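Local coordinates for protein putative dehydrogenase (Pseudarthrobacter phenanthrenivorans, PDB 6A3F) that oxidises levoglucosan to 3-dehydrolevoglucosan with NAD(+) as the hydride acceptor, working as a homotetramer of the Gfo/Idh/MocA family, at residues E224-W235 / V264-A275; H300-F308 / E315-D323. All blocks are in the same frame, centred on the assembly; numbering follows the deposited sequence.

Contact 1. Residues E224-W235 / V264-A275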
loop_
_atom_site.group_PDB
_atom_site.type_symbol
_atom_site.label_atom_id
_atom_site.label_comp_id
_atom_site.label_asym_id
_atom_site.label_seq_id
_atom_site.Cartn_x
_atom_site.Cartn_y
_atom_site.Cartn_z
ATOM N N GLU B 224 -27.561 -11.797 -10.393
ATOM C CA GLU B 224 -28.602 -11.875 -9.410
ATOM C C GLU B 224 -28.238 -12.907 -8.348
ATOM O O GLU B 224 -27.538 -13.865 -8.583
ATOM C CB GLU B 224 -29.936 -12.270 -10.059
ATOM C CG GLU B 224 -30.468 -11.286 -11.070
ATOM C CD GLU B 224 -31.006 -9.971 -10.510
ATOM O OE1 GLU B 224 -30.848 -9.705 -9.284
ATOM O OE2 GLU B 224 -31.524 -9.177 -11.330
ATOM N N PHE B 225 -28.831 -12.731 -7.183
ATOM C CA PHE B 225 -28.682 -13.610 -6.092
ATOM C C PHE B 225 -29.705 -14.758 -6.175
ATOM O O PHE B 225 -30.888 -14.527 -6.416
ATOM C CB PHE B 225 -28.930 -12.858 -4.777
ATOM C CG PHE B 225 -27.855 -11.906 -4.307
ATOM C CD1 PHE B 225 -27.134 -11.137 -5.205
ATOM C CD2 PHE B 225 -27.564 -11.780 -2.960
ATOM C CE1 PHE B 225 -26.190 -10.217 -4.754
ATOM C CE2 PHE B 225 -26.601 -10.883 -2.520
ATOM C CZ PHE B 225 -25.928 -10.089 -3.416
ATOM N N SER B 226 -29.259 -15.945 -5.822
ATOM C CA SER B 226 -30.153 -17.134 -5.762
ATOM C C SER B 226 -30.610 -17.398 -4.323
ATOM O O SER B 226 -31.795 -17.662 -4.040
ATOM C CB SER B 226 -29.460 -18.327 -6.326
ATOM O OG SER B 226 -30.337 -19.442 -6.261
ATOM N N ALA B 227 -29.665 -17.405 -3.397
ATOM C CA ALA B 227 -29.956 -17.669 -2.004
ATOM C C ALA B 227 -28.907 -16.996 -1.104
ATOM O O ALA B 227 -27.788 -16.778 -1.519
ATOM C CB ALA B 227 -30.051 -19.150 -1.726
ATOM N N VAL B 228 -29.294 -16.746 0.141
ATOM C CA VAL B 228 -28.404 -16.185 1.163
ATOM C C VAL B 228 -28.460 -16.979 2.479
ATOM O O VAL B 228 -29.434 -17.680 2.810
ATOM C CB VAL B 228 -28.777 -14.711 1.411
ATOM C CG1 VAL B 228 -28.578 -13.842 0.182
ATOM C CG2 VAL B 228 -30.225 -14.606 1.921
ATOM N N ASN B 229 -27.413 -16.813 3.291
ATOM C CA ASN B 229 -27.327 -17.422 4.598
ATOM C C ASN B 229 -26.528 -16.476 5.499
ATOM O O ASN B 229 -25.336 -16.165 5.208
ATOM C CB ASN B 229 -26.688 -18.809 4.532
ATOM C CG ASN B 229 -27.000 -19.706 5.719
ATOM O OD1 ASN B 229 -26.972 -19.295 6.865
ATOM N ND2 ASN B 229 -27.276 -20.963 5.446
ATOM N N ALA B 230 -27.168 -15.957 6.553
ATOM C CA ALA B 230 -26.648 -14.746 7.189
ATOM C C ALA B 230 -26.596 -14.851 8.710
ATOM O O ALA B 230 -27.249 -15.667 9.344
ATOM C CB ALA B 230 -27.459 -13.534 6.805
ATOM N N VAL B 231 -25.828 -13.916 9.276
ATOM C CA VAL B 231 -25.795 -13.659 10.698
ATOM C C VAL B 231 -25.848 -12.147 10.900
ATOM O O VAL B 231 -25.023 -11.435 10.337
ATOM C CB VAL B 231 -24.545 -14.244 11.394
ATOM C CG1 VAL B 231 -24.482 -13.840 12.877
ATOM C CG2 VAL B 231 -24.443 -15.754 11.232
ATOM N N LEU B 232 -26.765 -11.670 11.765
ATOM C CA LEU B 232 -26.804 -10.266 12.164
ATOM C C LEU B 232 -26.332 -10.117 13.607
ATOM O O LEU B 232 -26.703 -10.903 14.463
ATOM C CB LEU B 232 -28.236 -9.749 12.042
ATOM C CG LEU B 232 -28.844 -9.804 10.656
ATOM C CD1 LEU B 232 -30.346 -9.575 10.757
ATOM C CD2 LEU B 232 -28.215 -8.774 9.734
ATOM N N SER B 233 -25.569 -9.077 13.876
ATOM C CA SER B 233 -25.038 -8.850 15.163
ATOM C C SER B 233 -25.307 -7.406 15.574
ATOM O O SER B 233 -25.280 -6.483 14.731
ATOM C CB SER B 233 -23.566 -9.157 15.205
ATOM O OG SER B 233 -23.292 -10.477 14.760
ATOM N N THR B 234 -25.604 -7.227 16.870
ATOM C CA THR B 234 -25.701 -5.905 17.479
ATOM C C THR B 234 -24.684 -5.851 18.604
ATOM O O THR B 234 -24.707 -6.704 19.527
ATOM C CB THR B 234 -27.113 -5.587 17.978
ATOM O OG1 THR B 234 -27.992 -5.671 16.863
ATOM C CG2 THR B 234 -27.208 -4.216 18.613
ATOM N N TRP B 235 -23.725 -4.932 18.485
ATOM C CA TRP B 235 -22.605 -4.846 19.403
ATOM C C TRP B 235 -22.785 -3.752 20.465
ATOM O O TRP B 235 -22.137 -3.830 21.492
ATOM C CB TRP B 235 -21.334 -4.530 18.622
ATOM C CG TRP B 235 -20.998 -5.528 17.565
ATOM C CD1 TRP B 235 -20.739 -5.273 16.251
ATOM C CD2 TRP B 235 -20.731 -6.922 17.774
ATOM N NE1 TRP B 235 -20.379 -6.432 15.613
ATOM C CE2 TRP B 235 -20.391 -7.459 16.504
ATOM C CE3 TRP B 235 -20.834 -7.787 18.874
ATOM C CZ2 TRP B 235 -20.092 -8.804 16.312
ATOM C CZ3 TRP B 235 -20.541 -9.124 18.673
ATOM C CH2 TRP B 235 -20.181 -9.617 17.413
ATOM N N VAL B 264 -31.551 -2.740 15.877
ATOM C CA VAL B 264 -31.138 -3.079 14.544
ATOM C C VAL B 264 -29.749 -3.669 14.648
ATOM O O VAL B 264 -29.149 -3.591 15.678
ATOM C CB VAL B 264 -31.134 -1.878 13.590
ATOM C CG1 VAL B 264 -32.538 -1.386 13.344
ATOM C CG2 VAL B 264 -30.214 -0.774 14.078
ATOM N N ASP B 265 -29.293 -4.202 13.510
ATOM C CA ASP B 265 -28.001 -4.799 13.384
ATOM C C ASP B 265 -26.914 -3.704 13.256
ATOM O O ASP B 265 -27.126 -2.753 12.516
ATOM C CB ASP B 265 -28.032 -5.681 12.117
ATOM C CG ASP B 265 -28.343 -4.896 10.849
ATOM O OD1 ASP B 265 -29.487 -4.460 10.659
ATOM O OD2 ASP B 265 -27.435 -4.711 9.988
ATOM N N ASP B 266 -25.808 -3.886 13.975
ATOM C CA ASP B 266 -24.552 -3.129 13.787
ATOM C C ASP B 266 -23.670 -3.774 12.684
ATOM O O ASP B 266 -22.793 -3.109 12.107
ATOM C CB ASP B 266 -23.727 -3.092 15.063
ATOM C CG ASP B 266 -24.305 -2.122 16.117
ATOM O OD1 ASP B 266 -24.944 -1.092 15.758
ATOM O OD2 ASP B 266 -24.074 -2.473 17.307
ATOM N N GLU B 267 -23.976 -5.028 12.360
ATOM C CA GLU B 267 -23.101 -5.843 11.526
ATOM C C GLU B 267 -23.901 -6.967 10.878
ATOM O O GLU B 267 -24.784 -7.555 11.541
ATOM C CB GLU B 267 -21.962 -6.418 12.360
ATOM C CG GLU B 267 -20.957 -7.232 11.547
ATOM C CD GLU B 267 -19.626 -7.473 12.242
ATOM O OE1 GLU B 267 -19.239 -6.642 13.043
ATOM O OE2 GLU B 267 -18.977 -8.518 11.986
ATOM N N VAL B 268 -23.605 -7.211 9.583
ATOM C CA VAL B 268 -24.201 -8.282 8.856
ATOM C C VAL B 268 -23.088 -9.040 8.126
ATOM O O VAL B 268 -22.206 -8.429 7.542
ATOM C CB VAL B 268 -25.280 -7.793 7.874
ATOM C CG1 VAL B 268 -24.772 -6.752 6.889
ATOM C CG2 VAL B 268 -25.916 -8.957 7.124
ATOM N N MET B 269 -23.091 -10.363 8.216
ATOM C CA MET B 269 -22.363 -11.134 7.215
ATOM C C MET B 269 -23.303 -12.142 6.562
ATOM O O MET B 269 -24.187 -12.701 7.221
ATOM C CB MET B 269 -21.123 -11.822 7.799
ATOM C CG MET B 269 -21.362 -12.959 8.745
ATOM S SD MET B 269 -19.845 -13.722 9.456
ATOM C CE MET B 269 -20.566 -14.552 10.873
ATOM N N THR B 270 -23.122 -12.346 5.264
ATOM C CA THR B 270 -23.979 -13.285 4.556
ATOM C C THR B 270 -23.140 -14.002 3.507
ATOM O O THR B 270 -22.359 -13.330 2.784
ATOM C CB THR B 270 -25.196 -12.586 3.947
ATOM O OG1 THR B 270 -26.060 -13.606 3.420
ATOM C CG2 THR B 270 -24.856 -11.587 2.858
ATOM N N MET B 271 -23.341 -15.328 3.401
ATOM C CA MET B 271 -22.868 -16.058 2.238
ATOM C C MET B 271 -23.933 -15.971 1.139
ATOM O O MET B 271 -25.120 -15.678 1.392
ATOM C CB MET B 271 -22.538 -17.508 2.568
ATOM C CG MET B 271 -21.580 -17.704 3.739
ATOM S SD MET B 271 -20.950 -19.400 3.930
ATOM C CE MET B 271 -22.388 -20.209 4.650
ATOM N N ILE B 272 -23.518 -16.124 -0.120
ATOM C CA ILE B 272 -24.353 -15.907 -1.269
ATOM C C ILE B 272 -24.113 -17.032 -2.272
ATOM O O ILE B 272 -22.964 -17.442 -2.531
ATOM C CB ILE B 272 -24.043 -14.569 -1.952
ATOM C CG1 ILE B 272 -24.147 -13.383 -0.994
ATOM C CG2 ILE B 272 -24.858 -14.382 -3.236
ATOM C CD1 ILE B 272 -23.339 -12.201 -1.467
ATOM N N ARG B 273 -25.232 -17.553 -2.796
ATOM C CA ARG B 273 -25.179 -18.317 -4.006
ATOM C C ARG B 273 -25.791 -17.455 -5.102
ATOM O O ARG B 273 -26.954 -17.040 -5.021
ATOM C CB ARG B 273 -25.872 -19.679 -3.874
ATOM C CG ARG B 273 -25.984 -20.399 -5.216
ATOM C CD ARG B 273 -24.656 -20.961 -5.766
ATOM N NE ARG B 273 -24.194 -21.989 -4.832
ATOM C CZ ARG B 273 -23.085 -22.692 -4.975
ATOM N NH1 ARG B 273 -22.357 -22.554 -6.077
ATOM N NH2 ARG B 273 -22.700 -23.491 -4.006
ATOM N N PHE B 274 -25.021 -17.204 -6.144
ATOM C CA PHE B 274 -25.507 -16.418 -7.228
ATOM C C PHE B 274 -26.332 -17.304 -8.189
ATOM O O PHE B 274 -26.023 -18.492 -8.343
ATOM C CB PHE B 274 -24.350 -15.757 -7.985
ATOM C CG PHE B 274 -23.699 -14.629 -7.223
ATOM C CD1 PHE B 274 -24.227 -13.347 -7.271
ATOM C CD2 PHE B 274 -22.592 -14.884 -6.421
ATOM C CE1 PHE B 274 -23.624 -12.324 -6.555
ATOM C CE2 PHE B 274 -21.980 -13.850 -5.720
ATOM C CZ PHE B 274 -22.510 -12.577 -5.788
ATOM N N ALA B 275 -27.290 -16.674 -8.860
ATOM C CA ALA B 275 -28.114 -17.315 -9.931
ATOM C C ALA B 275 -27.218 -17.967 -10.990
ATOM O O ALA B 275 -27.542 -19.052 -11.430
ATOM C CB ALA B 275 -29.062 -16.327 -10.566
#
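E267 swings CG away from the backbone N (chi1 -177°) and runs extended beyond it, carrying its carboxylate to W235, whose own CG lies anti to the carbonyl carbon (chi1 -58°) and brings the indole N-H round to meet it. The bond from W235 NE1 to E267 OE1 is 2.8 Å long; the oxygen lies near the indole plane, yet the donor reaches it from above the carboxylate plane, the two planes being 67° apart. OE1 also hydrogen-bonds T285 OG1, and OE2 S176 OG of the second subunit, so several partners fix the group's rotation. Beside it, D266 OD2 takes the backbone N of W235 at 2.7 Å on its anti side. T234 OG1 donates to V264 O, 2.7 Å away, from above the carbonyl plane.

At the far end F225 is packed by two neighbours. I272 CG2 sits over one ring face, 4.0 Å from the centroid in a CH-pi contact, while F274 turns its edge to F225 in a T-shaped pair, centroids 5.3 Å apart. Helix 206-221 also packs against F225. Toward the W235 end L232 CD2 presses tightly on V268 CG2 (3.5 Å); midway along, the T270 hydroxyl bonds to M271 O on the opposite face of the carbonyl from N229 N.

Eight bridges run antiparallel between the strands, with a classic beta bulge near either end: S226 and A227 both donate to R273 O, and D266 and E267 both face S233. This is a bulged antiparallel pair within the large mixed sheet of the Gfo/Idh/MocA C-terminal domain.

Contact 2. Residues H300-F308 / E315-D323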
loop_
_atom_site.group_PDB
_atom_site.type_symbol
_atom_site.label_atom_id
_atom_site.label_comp_id
_atom_site.label_asym_id
_atom_site.label_seq_id
_atom_site.Cartn_x
_atom_site.Cartn_y
_atom_site.Cartn_z
ATOM N N HIS B 300 -12.835 -13.073 -8.117
ATOM C CA HIS B 300 -11.929 -14.092 -8.745
ATOM C C HIS B 300 -12.636 -14.676 -9.974
ATOM O O HIS B 300 -13.711 -15.274 -9.841
ATOM C CB HIS B 300 -11.520 -15.175 -7.772
ATOM C CG HIS B 300 -10.911 -14.657 -6.509
ATOM N ND1 HIS B 300 -11.104 -15.257 -5.285
ATOM C CD2 HIS B 300 -10.119 -13.598 -6.289
ATOM C CE1 HIS B 300 -10.431 -14.569 -4.361
ATOM N NE2 HIS B 300 -9.824 -13.560 -4.945
ATOM N N GLY B 301 -12.045 -14.432 -11.149
ATOM C CA GLY B 301 -12.510 -15.036 -12.382
ATOM C C GLY B 301 -11.568 -16.143 -12.839
ATOM O O GLY B 301 -10.464 -16.282 -12.307
ATOM N N THR B 302 -11.944 -16.859 -13.905
ATOM C CA THR B 302 -11.096 -17.968 -14.349
ATOM C C THR B 302 -9.790 -17.442 -14.955
ATOM O O THR B 302 -8.834 -18.232 -15.068
ATOM C CB THR B 302 -11.844 -18.889 -15.331
ATOM O OG1 THR B 302 -12.283 -18.037 -16.378
ATOM C CG2 THR B 302 -13.010 -19.582 -14.668
ATOM N N GLU B 303 -9.755 -16.180 -15.416
ATOM C CA GLU B 303 -8.565 -15.638 -16.117
ATOM C C GLU B 303 -8.033 -14.357 -15.476
ATOM O O GLU B 303 -7.194 -13.654 -16.074
ATOM C CB GLU B 303 -8.911 -15.321 -17.570
ATOM C CG GLU B 303 -9.517 -16.502 -18.292
ATOM C CD GLU B 303 -8.543 -17.638 -18.515
ATOM O OE1 GLU B 303 -7.322 -17.387 -18.384
ATOM O OE2 GLU B 303 -8.998 -18.764 -18.825
ATOM N N GLY B 304 -8.472 -14.048 -14.277
ATOM C CA GLY B 304 -7.946 -12.876 -13.597
ATOM C C GLY B 304 -8.769 -12.515 -12.375
ATOM O O GLY B 304 -9.748 -13.192 -12.025
ATOM N N SER B 305 -8.330 -11.452 -11.704
ATOM C CA SER B 305 -8.975 -11.003 -10.469
ATOM C C SER B 305 -9.008 -9.459 -10.453
ATOM O O SER B 305 -8.175 -8.771 -11.092
ATOM C CB SER B 305 -8.232 -11.531 -9.250
ATOM O OG SER B 305 -8.195 -12.933 -9.120
ATOM N N ILE B 306 -9.979 -8.882 -9.713
ATOM C CA ILE B 306 -10.181 -7.472 -9.611
ATOM C C ILE B 306 -10.439 -7.145 -8.137
ATOM O O ILE B 306 -11.214 -7.838 -7.517
ATOM C CB ILE B 306 -11.367 -6.970 -10.445
ATOM C CG1 ILE B 306 -11.201 -7.306 -11.938
ATOM C CG2 ILE B 306 -11.573 -5.483 -10.241
ATOM C CD1 ILE B 306 -12.485 -7.182 -12.709
ATOM N N VAL B 307 -9.751 -6.121 -7.634
ATOM C CA VAL B 307 -9.878 -5.691 -6.240
ATOM C C VAL B 307 -10.126 -4.188 -6.248
ATOM O O VAL B 307 -9.468 -3.444 -7.005
ATOM C CB VAL B 307 -8.608 -6.055 -5.436
ATOM C CG1 VAL B 307 -8.577 -5.369 -4.066
ATOM C CG2 VAL B 307 -8.485 -7.560 -5.294
ATOM N N PHE B 308 -11.014 -3.710 -5.379
ATOM C CA PHE B 308 -11.349 -2.300 -5.310
ATOM C C PHE B 308 -11.469 -1.913 -3.835
ATOM O O PHE B 308 -11.905 -2.730 -3.025
ATOM C CB PHE B 308 -12.693 -1.992 -5.984
ATOM C CG PHE B 308 -13.220 -0.591 -5.791
ATOM C CD1 PHE B 308 -12.603 0.495 -6.401
ATOM C CD2 PHE B 308 -14.360 -0.354 -5.041
ATOM C CE1 PHE B 308 -13.067 1.782 -6.209
ATOM C CE2 PHE B 308 -14.842 0.938 -4.893
ATOM C CZ PHE B 308 -14.216 1.997 -5.486
ATOM N N GLU B 315 -8.266 4.190 -7.803
ATOM C CA GLU B 315 -7.555 3.014 -8.142
ATOM C C GLU B 315 -8.499 1.844 -8.392
ATOM O O GLU B 315 -9.461 1.630 -7.635
ATOM C CB GLU B 315 -6.660 2.550 -6.986
ATOM C CG GLU B 315 -5.509 3.470 -6.709
ATOM C CD GLU B 315 -4.719 3.130 -5.459
ATOM O OE1 GLU B 315 -4.786 1.981 -4.974
ATOM O OE2 GLU B 315 -4.023 4.024 -4.992
ATOM N N LEU B 316 -8.119 1.017 -9.372
ATOM C CA LEU B 316 -8.604 -0.348 -9.493
ATOM C C LEU B 316 -7.416 -1.307 -9.601
ATOM O O LEU B 316 -6.520 -1.033 -10.352
ATOM C CB LEU B 316 -9.507 -0.532 -10.716
ATOM C CG LEU B 316 -10.247 -1.871 -10.741
ATOM C CD1 LEU B 316 -11.331 -1.935 -9.656
ATOM C CD2 LEU B 316 -10.901 -2.095 -12.101
ATOM N N GLN B 317 -7.424 -2.399 -8.859
ATOM C CA GLN B 317 -6.394 -3.385 -8.991
ATOM C C GLN B 317 -6.904 -4.533 -9.873
ATOM O O GLN B 317 -8.005 -5.057 -9.644
ATOM C CB GLN B 317 -5.922 -3.888 -7.636
ATOM C CG GLN B 317 -5.353 -2.768 -6.786
ATOM C CD GLN B 317 -4.899 -3.254 -5.437
ATOM O OE1 GLN B 317 -5.398 -2.816 -4.402
ATOM N NE2 GLN B 317 -3.930 -4.142 -5.425
ATOM N N VAL B 318 -6.077 -4.962 -10.812
ATOM C CA VAL B 318 -6.479 -6.092 -11.689
ATOM C C VAL B 318 -5.268 -6.953 -11.997
ATOM O O VAL B 318 -4.218 -6.415 -12.278
ATOM C CB VAL B 318 -7.171 -5.621 -12.973
ATOM C CG1 VAL B 318 -6.351 -4.646 -13.807
ATOM C CG2 VAL B 318 -7.676 -6.799 -13.812
ATOM N N ALA B 319 -5.452 -8.276 -11.893
ATOM C CA ALA B 319 -4.419 -9.245 -12.166
ATOM C C ALA B 319 -4.914 -10.099 -13.331
ATOM O O ALA B 319 -5.986 -10.653 -13.197
ATOM C CB ALA B 319 -4.137 -10.080 -10.937
ATOM N N PHE B 320 -4.150 -10.129 -14.436
ATOM C CA PHE B 320 -4.439 -10.977 -15.600
ATOM C C PHE B 320 -3.580 -12.241 -15.598
ATOM O O PHE B 320 -2.338 -12.224 -15.580
ATOM C CB PHE B 320 -4.290 -10.168 -16.888
ATOM C CG PHE B 320 -5.193 -8.976 -16.971
ATOM C CD1 PHE B 320 -6.577 -9.138 -17.086
ATOM C CD2 PHE B 320 -4.674 -7.690 -16.886
ATOM C CE1 PHE B 320 -7.405 -8.040 -17.196
ATOM C CE2 PHE B 320 -5.512 -6.594 -16.961
ATOM C CZ PHE B 320 -6.873 -6.764 -17.131
ATOM N N ALA B 321 -4.267 -13.386 -15.683
ATOM C CA ALA B 321 -3.644 -14.683 -15.788
ATOM C C ALA B 321 -2.746 -14.763 -17.038
ATOM O O ALA B 321 -1.774 -15.465 -17.029
ATOM C CB ALA B 321 -4.678 -15.798 -15.823
ATOM N N SER B 322 -3.074 -14.040 -18.071
ATOM C CA SER B 322 -2.332 -14.145 -19.330
ATOM C C SER B 322 -0.921 -13.511 -19.242
ATOM O O SER B 322 -0.166 -13.604 -20.217
ATOM C CB SER B 322 -3.124 -13.486 -20.410
ATOM O OG SER B 322 -3.299 -12.103 -20.132
ATOM N N ASP B 323 -0.575 -12.753 -18.176
ATOM C CA ASP B 323 0.784 -12.099 -18.096
ATOM C C ASP B 323 1.830 -13.179 -18.185
ATOM O O ASP B 323 1.630 -14.280 -17.732
ATOM C CB ASP B 323 0.966 -11.371 -16.757
ATOM C CG ASP B 323 0.114 -10.119 -16.587
ATOM O OD1 ASP B 323 -0.296 -9.536 -17.556
ATOM O OD2 ASP B 323 -0.111 -9.690 -15.397
HETATM O O HOH W 1 -5.944 -13.269 -18.474
#
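Strands 304-308 and 315-320 run antiparallel, their axes 4.7 Å apart at closest approach, with paired backbone bonds joining S305 to A319 and V307 to Q317. Between these lies the non-hydrogen-bonded pair I306 and V318, whose side chains lie side by side, pointing the same way, and touch through I306 CG1 and V318 CG2. I306 CG2 meets the neighbouring leucine instead: L316 CD1 comes within 3.6 Å of it. A first torsion of -169° turns CG of L316 away from its own amide nitrogen, the chain end leans in toward the partner strand, and the same CD1 also reaches F308 CB at 3.9 Å. The F308 ring turns its edge to the backbone, CD1 lying 3.6 Å from E315 O. Helix 157-167 packs on L316, V318 and F308 from this side. V307 and Q317 run alongside each other on the other face of the sheet, shared with S305, whose OG bonds to H289 O of the second subunit.

Near the end of the pairing, G304, with no side chain on this face, lets its CA come within 3.0 Å of A319 O. Two donors then hold E303 O: A321 N, at 3.0 Å and well above the carbonyl plane, and a water 2.7 Å away that in turn accepts from S322 N. This water bridge ties E303 to the type I turn F320-D323. The paired strands form a beta hairpin, continuing the mixed sheet of the substrate-binding domain outward toward strand 330-334.

In the fold
One mixed sheet carries both contacts, on the two sides of strand 174-182: contact 1 joins strands toward the 403-404 edge, and contact 2 lies toward the 330-334 edge. Their centres are 25 Å apart and their nearest atoms about 9 Å, so they relate through intervening strands without touching. One end of each nevertheless comes near residues that bind levoglucosan. In contact 1 the D265 side chain is about 8 Å from that of D209, and the V264 side chain about 7 Å from that of R196; in contact 2 the F308 side chain is about 6 Å from that of Y153 and about 9 Å from that of H213, all four levoglucosan-binding residues. Both also pack on the second subunit, making the sheet part of the tetramer interface.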